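Local structure of lipoprotein (Clostridium difficile, 4OTE) at residues L154-I159 with F170-Y175; L89-I94 with V166-I171; I43-A48 with N57-E62. The protein probably binds methionine at the cell surface as the substrate-binding lipoprotein of an ABC-type importer, and also binds zinc. One frame throughout, in Å; residues are numbered along the deposited sequence.

Interaction 1. Residues L154-I159 with F170-Y175; sequences LDIAQI and FIDTTY. With MSE (selenomethionine), chain C.
Ile156 lies across one face of the Tyr175 ring, its CG1 4.0 Å from the ring centroid in a CH-pi contact only 16° off the normal. The fold is that of a periplasmic binding protein, and the contact sits where strand 168-171 leaves one of its two sheets and runs into the short helix 173-176 beside the selenomethionine. With CG1 of Ile156 turned away from its backbone N (chi1 -171°), three carbons of the branched chain settle on the ring: CG1 over the face, CD1 3.7 Å from Tyr175 CE2, and CG2 reaching Tyr175 OH. Ala157 comes up beside the same ring, its CA 3.8 Å from Tyr175 CE1. Further back, Ile159 and Ile171 lie alongside each other and run in opposing senses, CG2 of Ile159 meeting CG1 of Ile171 at 3.7 Å. The turn carrying Ile156 and Ala157 is an Asx turn: Ala157 N bonds to Asp155 OD1 from above the carboxylate plane. Asp172 and Thr174 belong to the ligand pocket. Asp172 OD2 takes a hydrogen bond from Tyr42, whose ring also meets Tyr175 edge-to-face, while Thr174 OG1, bonded to the carbonyl of Val14, receives a weak bond from the ligand amino group. The apolar CD1 of Ile156 comes to 3.7 Å from Asp172 OD2, packing against the carboxylate beside the ligand.

Interaction 2. Residues L89-I94 with V166-I171; sequences LYSYKI and VTAAFI
Leu89 CD1 is centred over one face of the Phe170 ring, 3.9 Å from its centroid and 10° off the normal, a CH-pi contact between facing residues of an antiparallel non-hydrogen-bonded pair. CG of Leu89 swings away from its backbone N (chi1 -174°), which also carries CD1 to 3.8 Å from Ala168 CB. Tyr90 projects from the other face of the sheet and crosses Ile171 at about a right angle, with its CD1 3.9 Å from Ile171 CB. The carbonyl oxygens of Ala169 and Ile171 lie at the edge of the tyrosine ring, and a water joins Tyr90 OH to Ile171 O. Tyr90 and Ala169 form the hydrogen-bonded pair, Tyr90 N reaching Ala169 O at 2.8 Å. Next along the chain, Ser91 OG accepts from the backbone N of Lys93 and of Ile94, an ST turn and ST motif that the same hydroxyl ties to the partner segment by donating to Thr167 O nearly along the C=O axis. Strand 168-171 lies between 88-90 and 105-109 in the mixed sheet; strand 187-190 flanks 88-90 on its far side, helix 112-124 packs on Phe170, and helix 173-176 touches Tyr90 and Ile171.

Interaction 3. Residues I43-A48 with N57-E62; sequences ILPNEA and NLFQHE. With MSE (selenomethionine), chain C; ACT (acetate ion), chain S.
Asn57 and Gln60 both place CG between their backbone N and carbonyl carbon (chi1 66° and 76°), which turns their two amides toward Asn46 of helix 44-51. Asn46 OD1 is gripped twice: Gln60 NE2 donates in the carbonyl plane, on a lone pair, at 2.9 Å, and Asn57 ND2 donates at 3.1 Å from a position tilted out of that plane. Asn46 ND2 returns a nearly straight bond of 3.1 Å to Gln60 OE1, so the two side chains, arriving from opposite directions, join amide to amide with planes 27° apart. Asn57 ND2 also makes a weak bond to Pro45 O of the same helix. Phe59 is sandwiched beside this network. Pro45 packs over one face of its ring, CB 3.5 Å from Phe59 CE1, and Gln60 CB covers the opposite face, while the amide of Asn46 sits at the ring edge. The chain turns a corner at Phe59, between strands 56-58 and 60-61, and Phe59, Gln60 and His61 all belong to the selenomethionine pocket. The terminal CE of the ligand lies 3.7 Å from Phe59 CD2 and 3.8 Å from Gln60 CB, and its selenium is over one face of the His61 ring. His61 NE2 donates to an acetate, probably from the crystallisation liquor, 2.9 Å from its OXT. The buried amides thus bond largely to one another, with a weak further bond from Gln60 NE2 to Asn57 OD1, and restrain the rotation of Gln60, whose aliphatic part, with the Phe59 ring, offers an apolar wall to the ligand's methyl selenide end.

How the interactions relate
From the N terminus, interaction 3 comes first, closing the short connection between helix 44-51 and the corner joining strands 56-58 and 60-61 of the seven-stranded sheet. Interaction 2 then joins segments 89-94 and 166-171 across 71 intervening residues, pairing neighbouring strands of the five-stranded sheet. Interaction 1 opens inside that span and ends beyond it, so the two cross rather than nest, sharing Phe170 and Ile171; it ties the loop after strand 150-154 to strand 168-171 and helix 173-176. They touch where Ile159 CG2 packs on Ala169 CB at 3.6 Å. Interactions 1 and 3, centres about 16 Å apart, do not touch, but both reach the selenomethionine, and Tyr42 touches side chains of both.

Interaction 1. Residues L154-I159 with F170-Y175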
loop_
_atom_site.group_PDB
_atom_site.type_symbol
_atom_site.label_atom_id
_atom_site.label_comp_id
_atom_site.label_asym_id
_atom_site.label_seq_id
_atom_site.Cartn_x
_atom_site.Cartn_y
_atom_site.Cartn_z
ATOM N N LEU A 154 -5.095 -15.677 -0.709
ATOM C CA LEU A 154 -4.736 -15.599 -2.127
ATOM C C LEU A 154 -3.505 -14.733 -2.359
ATOM O O LEU A 154 -3.112 -13.946 -1.495
ATOM C CB LEU A 154 -5.899 -15.005 -2.927
ATOM C CG LEU A 154 -7.203 -15.804 -2.955
ATOM C CD1 LEU A 154 -8.340 -14.952 -3.507
ATOM C CD2 LEU A 154 -7.031 -17.076 -3.773
ATOM N N ASP A 155 -2.908 -14.888 -3.542
ATOM C CA ASP A 155 -1.894 -13.956 -4.028
ATOM C C ASP A 155 -2.584 -12.616 -4.217
ATOM O O ASP A 155 -3.695 -12.556 -4.751
ATOM C CB ASP A 155 -1.304 -14.440 -5.360
ATOM C CG ASP A 155 -0.080 -13.633 -5.803
ATOM O OD1 ASP A 155 0.004 -12.415 -5.526
ATOM O OD2 ASP A 155 0.804 -14.230 -6.455
ATOM N N ILE A 156 -1.925 -11.549 -3.774
ATOM C CA ILE A 156 -2.495 -10.201 -3.816
ATOM C C ILE A 156 -3.043 -9.819 -5.195
ATOM O O ILE A 156 -4.052 -9.127 -5.289
ATOM C CB ILE A 156 -1.468 -9.145 -3.338
ATOM C CG1 ILE A 156 -2.134 -7.778 -3.178
ATOM C CG2 ILE A 156 -0.276 -9.056 -4.286
ATOM C CD1 ILE A 156 -1.298 -6.803 -2.379
ATOM N N ALA A 157 -2.381 -10.275 -6.256
ATOM C CA ALA A 157 -2.801 -9.956 -7.627
ATOM C C ALA A 157 -4.140 -10.594 -8.019
ATOM O O ALA A 157 -4.810 -10.119 -8.932
ATOM C CB ALA A 157 -1.721 -10.362 -8.617
ATOM N N GLN A 158 -4.525 -11.663 -7.328
ATOM C CA GLN A 158 -5.757 -12.385 -7.636
ATOM C C GLN A 158 -7.004 -11.820 -6.942
ATOM O O GLN A 158 -8.126 -12.141 -7.332
ATOM C CB GLN A 158 -5.600 -13.855 -7.250
ATOM C CG GLN A 158 -4.499 -14.576 -8.009
ATOM C CD GLN A 158 -4.280 -16.000 -7.529
ATOM O OE1 GLN A 158 -4.728 -16.388 -6.445
ATOM N NE2 GLN A 158 -3.577 -16.787 -8.334
ATOM N N ILE A 159 -6.814 -10.976 -5.931
ATOM C CA ILE A 159 -7.917 -10.620 -5.034
ATOM C C ILE A 159 -9.015 -9.774 -5.697
ATOM O O ILE A 159 -10.196 -10.015 -5.443
ATOM C CB ILE A 159 -7.423 -9.950 -3.728
ATOM C CG1 ILE A 159 -6.408 -10.853 -3.016
ATOM C CG2 ILE A 159 -8.598 -9.685 -2.795
ATOM C CD1 ILE A 159 -5.771 -10.232 -1.792
ATOM N N PHE A 170 -10.270 -7.612 1.266
ATOM C CA PHE A 170 -9.325 -6.529 1.561
ATOM C C PHE A 170 -8.392 -6.339 0.365
ATOM O O PHE A 170 -7.699 -7.280 -0.033
ATOM C CB PHE A 170 -8.480 -6.851 2.802
ATOM C CG PHE A 170 -9.139 -6.493 4.111
ATOM C CD1 PHE A 170 -9.306 -5.166 4.480
ATOM C CD2 PHE A 170 -9.555 -7.484 4.992
ATOM C CE1 PHE A 170 -9.896 -4.833 5.689
ATOM C CE2 PHE A 170 -10.150 -7.154 6.200
ATOM C CZ PHE A 170 -10.315 -5.828 6.551
ATOM N N ILE A 171 -8.376 -5.134 -0.209
ATOM C CA ILE A 171 -7.561 -4.854 -1.396
ATOM C C ILE A 171 -6.790 -3.538 -1.262
ATOM O O ILE A 171 -7.378 -2.477 -1.005
ATOM C CB ILE A 171 -8.422 -4.803 -2.680
ATOM C CG1 ILE A 171 -9.308 -6.049 -2.792
ATOM C CG2 ILE A 171 -7.533 -4.688 -3.916
ATOM C CD1 ILE A 171 -10.212 -6.067 -4.005
ATOM N N ASP A 172 -5.473 -3.617 -1.445
ATOM C CA ASP A 172 -4.620 -2.431 -1.478
ATOM C C ASP A 172 -5.103 -1.468 -2.554
ATOM O O ASP A 172 -5.502 -1.887 -3.640
ATOM C CB ASP A 172 -3.162 -2.807 -1.768
ATOM C CG ASP A 172 -2.498 -3.541 -0.621
ATOM O OD1 ASP A 172 -3.217 -4.081 0.246
ATOM O OD2 ASP A 172 -1.250 -3.588 -0.588
ATOM N N THR A 173 -5.046 -0.177 -2.259
ATOM C CA THR A 173 -5.461 0.838 -3.220
ATOM C C THR A 173 -4.631 0.742 -4.503
ATOM O O THR A 173 -5.159 0.953 -5.596
ATOM C CB THR A 173 -5.435 2.243 -2.579
ATOM O OG1 THR A 173 -6.571 2.366 -1.719
ATOM C CG2 THR A 173 -5.481 3.366 -3.624
ATOM N N THR A 174 -3.348 0.389 -4.366
ATOM C CA THR A 174 -2.471 0.143 -5.522
ATOM C C THR A 174 -3.061 -0.887 -6.508
ATOM O O THR A 174 -2.865 -0.773 -7.715
ATOM C CB THR A 174 -1.054 -0.293 -5.067
ATOM O OG1 THR A 174 -0.390 0.810 -4.441
ATOM C CG2 THR A 174 -0.205 -0.769 -6.236
ATOM N N TYR A 175 -3.784 -1.877 -5.992
ATOM C CA TYR A 175 -4.449 -2.876 -6.837
ATOM C C TYR A 175 -5.902 -2.520 -7.159
ATOM O O TYR A 175 -6.380 -2.801 -8.259
ATOM C CB TYR A 175 -4.380 -4.254 -6.180
ATOM C CG TYR A 175 -3.013 -4.869 -6.290
ATOM C CD1 TYR A 175 -2.737 -5.817 -7.274
ATOM C CD2 TYR A 175 -1.984 -4.488 -5.436
ATOM C CE1 TYR A 175 -1.478 -6.381 -7.391
ATOM C CE2 TYR A 175 -0.719 -5.044 -5.550
ATOM C CZ TYR A 175 -0.473 -5.992 -6.528
ATOM O OH TYR A 175 0.778 -6.551 -6.647
HETATM N N MSE C 301 -0.003 1.017 -1.007
HETATM C CA MSE C 301 0.208 -0.194 -0.145
HETATM C C MSE C 301 -0.399 0.060 1.191
HETATM O O MSE C 301 -0.061 1.042 1.858
HETATM O OXT MSE C 301 -1.241 -0.727 1.629
HETATM C CB MSE C 301 1.682 -0.548 0.045
HETATM C CG MSE C 301 1.858 -1.874 0.790
HETATM SE SE MSE C 301 3.761 -2.209 1.188
HETATM C CE MSE C 301 4.325 -2.620 -0.643
#

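Interaction 2. Residues L89-I94 with V166-I171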
loop_
_atom_site.group_PDB
_atom_site.type_symbol
_atom_site.label_atom_id
_atom_site.label_comp_id
_atom_site.label_asym_id
_atom_site.label_seq_id
_atom_site.Cartn_x
_atom_site.Cartn_y
_atom_site.Cartn_z
ATOM N N LEU A 89 -11.984 -2.626 2.710
ATOM C CA LEU A 89 -12.721 -3.866 2.525
ATOM C C LEU A 89 -13.796 -3.611 1.473
ATOM O O LEU A 89 -14.668 -2.761 1.668
ATOM C CB LEU A 89 -13.344 -4.315 3.852
ATOM C CG LEU A 89 -14.057 -5.676 3.901
ATOM C CD1 LEU A 89 -13.109 -6.812 3.564
ATOM C CD2 LEU A 89 -14.688 -5.901 5.268
ATOM N N TYR A 90 -13.704 -4.328 0.352
ATOM C CA TYR A 90 -14.627 -4.171 -0.770
ATOM C C TYR A 90 -15.613 -5.330 -0.811
ATOM O O TYR A 90 -15.325 -6.415 -0.313
ATOM C CB TYR A 90 -13.864 -4.127 -2.096
ATOM C CG TYR A 90 -12.976 -2.919 -2.270
ATOM C CD1 TYR A 90 -11.670 -2.922 -1.795
ATOM C CD2 TYR A 90 -13.432 -1.780 -2.925
ATOM C CE1 TYR A 90 -10.846 -1.825 -1.958
ATOM C CE2 TYR A 90 -12.615 -0.674 -3.092
ATOM C CZ TYR A 90 -11.320 -0.702 -2.608
ATOM O OH TYR A 90 -10.493 0.387 -2.763
ATOM N N SER A 91 -16.770 -5.093 -1.422
ATOM C CA SER A 91 -17.799 -6.117 -1.547
ATOM C C SER A 91 -18.767 -5.779 -2.678
ATOM O O SER A 91 -19.147 -4.620 -2.845
ATOM C CB SER A 91 -18.565 -6.262 -0.230
ATOM O OG SER A 91 -19.557 -7.273 -0.310
ATOM N N TYR A 92 -19.136 -6.796 -3.458
ATOM C CA TYR A 92 -20.203 -6.680 -4.456
ATOM C C TYR A 92 -21.543 -7.202 -3.921
ATOM O O TYR A 92 -22.559 -7.112 -4.610
ATOM C CB TYR A 92 -19.861 -7.475 -5.727
ATOM C CG TYR A 92 -18.747 -6.928 -6.595
ATOM C CD1 TYR A 92 -18.398 -5.576 -6.577
ATOM C CD2 TYR A 92 -18.063 -7.768 -7.476
ATOM C CE1 TYR A 92 -17.387 -5.088 -7.385
ATOM C CE2 TYR A 92 -17.052 -7.285 -8.289
ATOM C CZ TYR A 92 -16.720 -5.947 -8.240
ATOM O OH TYR A 92 -15.717 -5.461 -9.046
ATOM N N LYS A 93 -21.546 -7.737 -2.702
ATOM C CA LYS A 93 -22.699 -8.477 -2.190
ATOM C C LYS A 93 -23.366 -7.855 -0.957
ATOM O O LYS A 93 -24.554 -8.068 -0.736
ATOM C CB LYS A 93 -22.282 -9.923 -1.915
ATOM C CG LYS A 93 -21.735 -10.611 -3.157
ATOM C CD LYS A 93 -21.361 -12.058 -2.910
ATOM C CE LYS A 93 -20.731 -12.669 -4.151
ATOM N NZ LYS A 93 -20.339 -14.089 -3.933
ATOM N N ILE A 94 -22.611 -7.095 -0.163
ATOM C CA ILE A 94 -23.164 -6.384 0.995
ATOM C C ILE A 94 -22.658 -4.945 1.052
ATOM O O ILE A 94 -21.614 -4.625 0.484
ATOM C CB ILE A 94 -22.823 -7.099 2.320
ATOM C CG1 ILE A 94 -21.306 -7.232 2.499
ATOM C CG2 ILE A 94 -23.483 -8.472 2.363
ATOM C CD1 ILE A 94 -20.893 -7.792 3.843
ATOM N N VAL A 166 -16.632 -14.180 -3.677
ATOM C CA VAL A 166 -16.543 -14.079 -2.214
ATOM C C VAL A 166 -17.486 -12.994 -1.699
ATOM O O VAL A 166 -18.034 -12.228 -2.485
ATOM C CB VAL A 166 -15.100 -13.781 -1.735
ATOM C CG1 VAL A 166 -14.142 -14.857 -2.226
ATOM C CG2 VAL A 166 -14.637 -12.397 -2.186
ATOM N N THR A 167 -17.676 -12.935 -0.384
ATOM C CA THR A 167 -18.572 -11.943 0.216
ATOM C C THR A 167 -17.921 -10.567 0.240
ATOM O O THR A 167 -18.548 -9.582 -0.131
ATOM C CB THR A 167 -18.982 -12.314 1.655
ATOM O OG1 THR A 167 -19.484 -13.655 1.686
ATOM C CG2 THR A 167 -20.061 -11.359 2.171
ATOM N N ALA A 168 -16.670 -10.515 0.693
ATOM C CA ALA A 168 -15.895 -9.275 0.741
ATOM C C ALA A 168 -14.401 -9.566 0.591
ATOM O O ALA A 168 -13.980 -10.713 0.714
ATOM C CB ALA A 168 -16.158 -8.544 2.045
ATOM N N ALA A 169 -13.608 -8.525 0.330
ATOM C CA ALA A 169 -12.160 -8.683 0.169
ATOM C C ALA A 169 -11.381 -7.422 0.553
ATOM O O ALA A 169 -11.790 -6.309 0.219
ATOM C CB ALA A 169 -11.836 -9.077 -1.264
ATOM N N PHE A 170 -10.270 -7.612 1.266
ATOM C CA PHE A 170 -9.325 -6.529 1.561
ATOM C C PHE A 170 -8.392 -6.339 0.365
ATOM O O PHE A 170 -7.699 -7.280 -0.033
ATOM C CB PHE A 170 -8.480 -6.851 2.802
ATOM C CG PHE A 170 -9.139 -6.493 4.111
ATOM C CD1 PHE A 170 -9.306 -5.166 4.480
ATOM C CD2 PHE A 170 -9.555 -7.484 4.992
ATOM C CE1 PHE A 170 -9.896 -4.833 5.689
ATOM C CE2 PHE A 170 -10.150 -7.154 6.200
ATOM C CZ PHE A 170 -10.315 -5.828 6.551
ATOM N N ILE A 171 -8.376 -5.134 -0.209
ATOM C CA ILE A 171 -7.561 -4.854 -1.396
ATOM C C ILE A 171 -6.790 -3.538 -1.262
ATOM O O ILE A 171 -7.378 -2.477 -1.005
ATOM C CB ILE A 171 -8.422 -4.803 -2.680
ATOM C CG1 ILE A 171 -9.308 -6.049 -2.792
ATOM C CG2 ILE A 171 -7.533 -4.688 -3.916
ATOM C CD1 ILE A 171 -10.212 -6.067 -4.005
HETATM O O HOH W 1 -8.226 0.219 -1.649
HETATM O O HOH W 2 -18.016 -9.278 -2.899
#

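Interaction 3. Residues I43-A48 with N57-E62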
loop_
_atom_site.group_PDB
_atom_site.type_symbol
_atom_site.label_atom_id
_atom_site.label_comp_id
_atom_site.label_asym_id
_atom_site.label_seq_id
_atom_site.Cartn_x
_atom_site.Cartn_y
_atom_site.Cartn_z
ATOM N N ILE A 43 7.619 -6.932 -5.349
ATOM C CA ILE A 43 8.920 -7.591 -5.189
ATOM C C ILE A 43 10.008 -6.920 -6.016
ATOM O O ILE A 43 11.064 -6.569 -5.498
ATOM C CB ILE A 43 8.860 -9.077 -5.596
ATOM C CG1 ILE A 43 7.731 -9.802 -4.853
ATOM C CG2 ILE A 43 10.208 -9.752 -5.351
ATOM C CD1 ILE A 43 8.017 -10.080 -3.394
ATOM N N LEU A 44 9.743 -6.734 -7.304
ATOM C CA LEU A 44 10.774 -6.284 -8.240
ATOM C C LEU A 44 11.317 -4.865 -8.006
ATOM O O LEU A 44 12.487 -4.619 -8.285
ATOM C CB LEU A 44 10.287 -6.422 -9.691
ATOM C CG LEU A 44 9.911 -7.836 -10.141
ATOM C CD1 LEU A 44 9.426 -7.825 -11.583
ATOM C CD2 LEU A 44 11.077 -8.800 -9.974
ATOM N N PRO A 45 10.481 -3.928 -7.505
ATOM C CA PRO A 45 11.002 -2.561 -7.348
ATOM C C PRO A 45 12.218 -2.455 -6.430
ATOM O O PRO A 45 13.119 -1.664 -6.708
ATOM C CB PRO A 45 9.817 -1.795 -6.747
ATOM C CG PRO A 45 8.613 -2.556 -7.174
ATOM C CD PRO A 45 9.037 -3.998 -7.205
ATOM N N ASN A 46 12.229 -3.231 -5.346
ATOM C CA ASN A 46 13.359 -3.245 -4.416
ATOM C C ASN A 46 14.596 -3.915 -5.004
ATOM O O ASN A 46 15.713 -3.446 -4.787
ATOM C CB ASN A 46 12.977 -3.908 -3.089
ATOM C CG ASN A 46 12.171 -2.989 -2.183
ATOM O OD1 ASN A 46 12.289 -1.765 -2.252
ATOM N ND2 ASN A 46 11.363 -3.576 -1.319
ATOM N N GLU A 47 14.396 -5.005 -5.748
ATOM C CA GLU A 47 15.488 -5.644 -6.484
ATOM C C GLU A 47 16.168 -4.615 -7.366
ATOM O O GLU A 47 17.371 -4.389 -7.260
ATOM C CB GLU A 47 14.975 -6.797 -7.356
ATOM C CG GLU A 47 14.718 -8.096 -6.609
ATOM C CD GLU A 47 15.988 -8.774 -6.117
ATOM O OE1 GLU A 47 17.068 -8.544 -6.709
ATOM O OE2 GLU A 47 15.903 -9.544 -5.134
ATOM N N ALA A 48 15.374 -3.979 -8.220
ATOM C CA ALA A 48 15.873 -2.965 -9.138
ATOM C C ALA A 48 16.626 -1.870 -8.396
ATOM O O ALA A 48 17.693 -1.436 -8.838
ATOM C CB ALA A 48 14.723 -2.374 -9.938
ATOM N N ASN A 57 12.543 4.182 -5.346
ATOM C CA ASN A 57 11.212 3.686 -5.674
ATOM C C ASN A 57 10.139 4.264 -4.758
ATOM O O ASN A 57 10.432 4.732 -3.653
ATOM C CB ASN A 57 11.170 2.144 -5.756
ATOM C CG ASN A 57 11.427 1.451 -4.419
ATOM O OD1 ASN A 57 10.900 1.845 -3.379
ATOM N ND2 ASN A 57 12.201 0.370 -4.458
ATOM N N LEU A 58 8.904 4.263 -5.254
ATOM C CA LEU A 58 7.762 4.797 -4.525
ATOM C C LEU A 58 6.589 3.820 -4.598
ATOM O O LEU A 58 5.777 3.874 -5.525
ATOM C CB LEU A 58 7.365 6.163 -5.093
ATOM C CG LEU A 58 6.238 6.907 -4.366
ATOM C CD1 LEU A 58 6.558 7.088 -2.890
ATOM C CD2 LEU A 58 5.975 8.251 -5.022
ATOM N N PHE A 59 6.519 2.912 -3.628
ATOM C CA PHE A 59 5.435 1.918 -3.588
ATOM C C PHE A 59 5.141 1.334 -2.199
ATOM O O PHE A 59 4.057 0.793 -1.990
ATOM C CB PHE A 59 5.731 0.768 -4.569
ATOM C CG PHE A 59 6.722 -0.239 -4.049
ATOM C CD1 PHE A 59 8.074 0.060 -3.985
ATOM C CD2 PHE A 59 6.295 -1.488 -3.614
ATOM C CE1 PHE A 59 8.983 -0.868 -3.496
ATOM C CE2 PHE A 59 7.195 -2.419 -3.126
ATOM C CZ PHE A 59 8.543 -2.109 -3.067
ATOM N N GLN A 60 6.086 1.443 -1.262
ATOM C CA GLN A 60 6.008 0.723 0.009
ATOM C C GLN A 60 6.038 1.635 1.234
ATOM O O GLN A 60 6.375 2.816 1.138
ATOM C CB GLN A 60 7.176 -0.258 0.107
ATOM C CG GLN A 60 8.508 0.401 0.434
ATOM C CD GLN A 60 9.688 -0.451 0.025
ATOM O OE1 GLN A 60 9.828 -1.582 0.488
ATOM N NE2 GLN A 60 10.546 0.085 -0.844
ATOM N N HIS A 61 5.688 1.056 2.382
ATOM C CA HIS A 61 5.896 1.694 3.679
ATOM C C HIS A 61 7.116 1.069 4.370
ATOM O O HIS A 61 7.659 0.056 3.910
ATOM C CB HIS A 61 4.633 1.636 4.562
ATOM C CG HIS A 61 3.951 0.302 4.600
ATOM N ND1 HIS A 61 4.563 -0.839 5.068
ATOM C CD2 HIS A 61 2.687 -0.061 4.268
ATOM C CE1 HIS A 61 3.718 -1.853 5.001
ATOM N NE2 HIS A 61 2.571 -1.408 4.518
ATOM N N GLU A 62 7.560 1.686 5.459
ATOM C CA GLU A 62 8.813 1.288 6.103
ATOM C C GLU A 62 8.792 -0.130 6.672
ATOM O O GLU A 62 9.800 -0.831 6.581
ATOM C CB GLU A 62 9.222 2.292 7.185
ATOM C CG GLU A 62 10.579 1.991 7.809
ATOM C CD GLU A 62 11.075 3.092 8.725
ATOM O OE1 GLU A 62 10.267 3.953 9.138
ATOM O OE2 GLU A 62 12.284 3.092 9.035
HETATM N N MSE C 301 -0.003 1.017 -1.007
HETATM C CA MSE C 301 0.208 -0.194 -0.145
HETATM C C MSE C 301 -0.399 0.060 1.191
HETATM O O MSE C 301 -0.061 1.042 1.858
HETATM O OXT MSE C 301 -1.241 -0.727 1.629
HETATM C CB MSE C 301 1.682 -0.548 0.045
HETATM C CG MSE C 301 1.858 -1.874 0.790
HETATM SE SE MSE C 301 3.761 -2.209 1.188
HETATM C CE MSE C 301 4.325 -2.620 -0.643
HETATM C C ACT S . -1.177 -1.642 4.164
HETATM O O ACT S . -2.218 -1.697 3.472
HETATM O OXT ACT S . -0.117 -2.225 3.849
HETATM C CH3 ACT S . -1.205 -0.835 5.418
#